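PDB 3LOP: substrate binding periplasmic protein from Ralstonia solanacearum, which probably captures leucine or related amino acids in the periplasm, as bilobed solute receptors that serve ABC transporters do. Local coordinates for residues Pro263-Phe268 with Val280-Arg285. Numbering follows the deposited sequence.
Sequences PVIREF and VDLSFR. With LEU (leucine), chain B.
Over one face of the F268 ring sits CD1 of L282, a CH-pi contact with that methyl 3.9 Å from the ring centroid and 23° off the normal. V280 approaches the same ring obliquely, its CG1 3.9 Å from F268 CZ, and at the edge of the R285 guanidinium, near its plane, lies the carboxylate of the bound leucine. This is the two-lobed periplasmic binding protein fold, and the contact packs helix 263-275 against the loop leading into helix 284-303. With CG anti to the backbone N (chi1 -175°), F268 reaches off its helix toward that loop; L31 of helix 19-38 and F290 meet it. One turn earlier, I265 crosses L282 at about a right angle, I265 CG2 lying 4.1 Å from L282 CD2, so CD1 and CD2 of L282 serve different partners. S283 N-caps the helix, OG accepting from A286 N, and D232 OD2 accepts a hydrogen bond from R285 N. The R285 chain bends at chi2 and chi3, while E288 OE1 forms a salt bridge with its NE and probably helps hold the guanidinium in place. Both terminal nitrogens converge on one oxygen: R285 NH1 donates to leucine OXT at 2.9 Å and R285 NH2 to it at 3.0 Å.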
ATOM      1  N   PRO A 263       5.033   2.766 -18.896  1.00  4.48           N
ATOM      2  CA  PRO A 263       5.851   1.554 -19.046  1.00  4.09           C
ATOM      3  C   PRO A 263       5.587   0.422 -18.055  1.00  3.14           C
ATOM      4  O   PRO A 263       5.589  -0.744 -18.441  1.00  3.63           O
ATOM      5  CB  PRO A 263       7.278   2.086 -18.939  1.00  4.26           C
ATOM      6  CG  PRO A 263       7.162   3.445 -19.548  1.00  4.83           C
ATOM      7  CD  PRO A 263       5.875   3.974 -18.952  1.00  5.18           C
ATOM      8  N   VAL A 264       5.374   0.754 -16.787  1.00  3.46           N
ATOM      9  CA  VAL A 264       5.117  -0.282 -15.793  1.00  3.44           C
ATOM     10  C   VAL A 264       3.767  -0.942 -16.060  1.00  3.38           C
ATOM     11  O   VAL A 264       3.635  -2.163 -15.974  1.00  4.12           O
ATOM     12  CB  VAL A 264       5.132   0.296 -14.357  1.00  3.14           C
ATOM     13  CG1 VAL A 264       4.785  -0.795 -13.351  1.00  3.62           C
ATOM     14  CG2 VAL A 264       6.504   0.868 -14.044  1.00  3.63           C
ATOM     15  N   ILE A 265       2.770  -0.129 -16.399  1.00  3.22           N
ATOM     16  CA  ILE A 265       1.439  -0.648 -16.681  1.00  2.51           C
ATOM     17  C   ILE A 265       1.494  -1.504 -17.941  1.00  3.80           C
ATOM     18  O   ILE A 265       0.850  -2.554 -18.020  1.00  3.25           O
ATOM     19  CB  ILE A 265       0.417   0.501 -16.851  1.00  2.44           C
ATOM     20  CG1 ILE A 265       0.387   1.353 -15.574  1.00  3.05           C
ATOM     21  CG2 ILE A 265      -0.968  -0.061 -17.146  1.00  3.34           C
ATOM     22  CD1 ILE A 265       0.146   0.562 -14.279  1.00  2.97           C
ATOM     23  N   ARG A 266       2.274  -1.065 -18.925  1.00  3.03           N
ATOM     24  CA  ARG A 266       2.403  -1.848 -20.143  1.00  4.39           C
ATOM     25  C   ARG A 266       3.062  -3.188 -19.837  1.00  3.43           C
ATOM     26  O   ARG A 266       2.630  -4.219 -20.351  1.00  4.33           O
ATOM     27  CB  ARG A 266       3.191  -1.085 -21.217  1.00  4.18           C
ATOM     28  CG  ARG A 266       2.316  -0.079 -21.956  1.00  5.61           C
ATOM     29  CD  ARG A 266       2.948   0.467 -23.227  1.00  7.96           C
ATOM     30  NE  ARG A 266       3.975   1.472 -22.974  1.00  9.55           N
ATOM     31  CZ  ARG A 266       5.282   1.237 -23.017  1.00  8.57           C
ATOM     32  NH1 ARG A 266       5.732   0.023 -23.300  1.00  8.68           N
ATOM     33  NH2 ARG A 266       6.138   2.225 -22.793  1.00  7.84           N
ATOM     34  N   GLU A 267       4.091  -3.189 -18.991  1.00  2.59           N
ATOM     35  CA  GLU A 267       4.746  -4.451 -18.658  1.00  3.33           C
ATOM     36  C   GLU A 267       3.794  -5.368 -17.890  1.00  3.18           C
ATOM     37  O   GLU A 267       3.789  -6.584 -18.090  1.00  3.46           O
ATOM     38  CB  GLU A 267       6.025  -4.225 -17.837  1.00  3.28           C
ATOM     39  CG  GLU A 267       6.849  -5.516 -17.722  1.00  3.21           C
ATOM     40  CD  GLU A 267       8.063  -5.416 -16.818  1.00  5.39           C
ATOM     41  OE1 GLU A 267       8.311  -4.336 -16.242  1.00  4.80           O
ATOM     42  OE2 GLU A 267       8.772  -6.438 -16.685  1.00  6.08           O
ATOM     43  N   PHE A 268       2.982  -4.781 -17.015  1.00  2.84           N
ATOM     44  CA  PHE A 268       2.021  -5.553 -16.238  1.00  3.13           C
ATOM     45  C   PHE A 268       1.047  -6.253 -17.186  1.00  3.26           C
ATOM     46  O   PHE A 268       0.794  -7.446 -17.051  1.00  3.89           O
ATOM     47  CB  PHE A 268       1.259  -4.628 -15.276  1.00  2.73           C
ATOM     48  CG  PHE A 268       0.322  -5.348 -14.339  1.00  2.73           C
ATOM     49  CD1 PHE A 268      -0.890  -5.865 -14.792  1.00  4.06           C
ATOM     50  CD2 PHE A 268       0.649  -5.493 -12.993  1.00  3.30           C
ATOM     51  CE1 PHE A 268      -1.766  -6.513 -13.916  1.00  4.53           C
ATOM     52  CE2 PHE A 268      -0.216  -6.138 -12.111  1.00  4.15           C
ATOM     53  CZ  PHE A 268      -1.426  -6.649 -12.574  1.00  5.24           C
ATOM     54  N   VAL A 280      -5.906 -12.594 -12.603  1.00 20.29           N
ATOM     55  CA  VAL A 280      -5.314 -11.351 -12.117  1.00 18.57           C
ATOM     56  C   VAL A 280      -5.866 -10.109 -12.809  1.00 18.54           C
ATOM     57  O   VAL A 280      -5.826  -9.997 -14.034  1.00 19.21           O
ATOM     58  CB  VAL A 280      -3.780 -11.362 -12.294  1.00 18.76           C
ATOM     59  CG1 VAL A 280      -3.181 -10.072 -11.749  1.00 18.24           C
ATOM     60  CG2 VAL A 280      -3.185 -12.566 -11.585  1.00 18.58           C
ATOM     61  N   ASP A 281      -6.378  -9.175 -12.015  1.00 16.53           N
ATOM     62  CA  ASP A 281      -6.917  -7.935 -12.556  1.00 15.83           C
ATOM     63  C   ASP A 281      -5.962  -6.778 -12.295  1.00 13.34           C
ATOM     64  O   ASP A 281      -5.335  -6.699 -11.237  1.00 13.01           O
ATOM     65  CB  ASP A 281      -8.276  -7.612 -11.927  1.00 20.13           C
ATOM     66  CG  ASP A 281      -9.368  -8.565 -12.374  1.00 22.31           C
ATOM     67  OD1 ASP A 281      -9.539  -8.744 -13.598  1.00 26.16           O
ATOM     68  OD2 ASP A 281     -10.060  -9.127 -11.501  1.00 26.73           O
ATOM     69  N   LEU A 282      -5.848  -5.884 -13.269  1.00 10.30           N
ATOM     70  CA  LEU A 282      -4.992  -4.716 -13.134  1.00  9.15           C
ATOM     71  C   LEU A 282      -5.635  -3.803 -12.092  1.00  8.77           C
ATOM     72  O   LEU A 282      -6.815  -3.468 -12.201  1.00 11.40           O
ATOM     73  CB  LEU A 282      -4.891  -3.992 -14.479  1.00  9.13           C
ATOM     74  CG  LEU A 282      -4.173  -2.642 -14.530  1.00  9.11           C
ATOM     75  CD1 LEU A 282      -2.714  -2.807 -14.126  1.00  8.74           C
ATOM     76  CD2 LEU A 282      -4.278  -2.077 -15.943  1.00  9.91           C
ATOM     77  N   SER A 283      -4.867  -3.420 -11.077  1.00  6.65           N
ATOM     78  CA  SER A 283      -5.366  -2.542 -10.023  1.00  5.28           C
ATOM     79  C   SER A 283      -4.186  -1.870  -9.349  1.00  5.16           C
ATOM     80  O   SER A 283      -3.043  -2.288  -9.529  1.00  4.78           O
ATOM     81  CB  SER A 283      -6.138  -3.340  -8.970  1.00  5.96           C
ATOM     82  OG  SER A 283      -5.259  -4.157  -8.212  1.00  5.98           O
ATOM     83  N   PHE A 284      -4.463  -0.837  -8.563  1.00  4.87           N
ATOM     84  CA  PHE A 284      -3.397  -0.138  -7.866  1.00  4.57           C
ATOM     85  C   PHE A 284      -2.598  -1.068  -6.954  1.00  4.51           C
ATOM     86  O   PHE A 284      -1.369  -1.074  -7.004  1.00  4.79           O
ATOM     87  CB  PHE A 284      -3.965   1.031  -7.053  1.00  5.28           C
ATOM     88  CG  PHE A 284      -3.961   2.343  -7.792  1.00  6.61           C
ATOM     89  CD1 PHE A 284      -2.775   3.054  -7.970  1.00  8.64           C
ATOM     90  CD2 PHE A 284      -5.139   2.862  -8.322  1.00  8.87           C
ATOM     91  CE1 PHE A 284      -2.763   4.266  -8.667  1.00  8.65           C
ATOM     92  CE2 PHE A 284      -5.139   4.072  -9.020  1.00  7.11           C
ATOM     93  CZ  PHE A 284      -3.948   4.774  -9.191  1.00  7.73           C
ATOM     94  N   ARG A 285      -3.280  -1.864  -6.134  1.00  3.58           N
ATOM     95  CA  ARG A 285      -2.562  -2.754  -5.229  1.00  4.01           C
ATOM     96  C   ARG A 285      -1.828  -3.874  -5.966  1.00  2.92           C
ATOM     97  O   ARG A 285      -0.784  -4.331  -5.508  1.00  3.22           O
ATOM     98  CB  ARG A 285      -3.504  -3.335  -4.163  1.00  4.32           C
ATOM     99  CG  ARG A 285      -4.285  -2.289  -3.345  1.00  5.60           C
ATOM    100  CD  ARG A 285      -3.471  -1.034  -3.007  1.00  4.96           C
ATOM    101  NE  ARG A 285      -2.366  -1.250  -2.069  1.00  6.53           N
ATOM    102  CZ  ARG A 285      -2.491  -1.342  -0.746  1.00  5.71           C
ATOM    103  NH1 ARG A 285      -3.684  -1.246  -0.166  1.00  5.67           N
ATOM    104  NH2 ARG A 285      -1.408  -1.496   0.007  1.00  6.29           N
TER
HETATM  105  N   LEU B 400      -1.405  -1.852   4.855  1.00  4.82           N
HETATM  106  CA  LEU B 400      -2.858  -1.570   5.025  1.00  7.09           C
HETATM  107  C   LEU B 400      -3.549  -1.570   3.675  1.00  7.25           C
HETATM  108  O   LEU B 400      -4.782  -1.751   3.663  1.00  7.88           O
HETATM  109  CB  LEU B 400      -3.032  -0.215   5.688  1.00  3.61           C
HETATM  110  CG  LEU B 400      -2.089  -0.198   6.885  1.00  7.47           C
HETATM  111  CD1 LEU B 400      -1.467   1.118   7.034  1.00  1.00           C
HETATM  112  CD2 LEU B 400      -2.817  -0.588   8.108  1.00  1.00           C
HETATM  113  OXT LEU B 400      -2.846  -1.385   2.655  1.00  8.31           O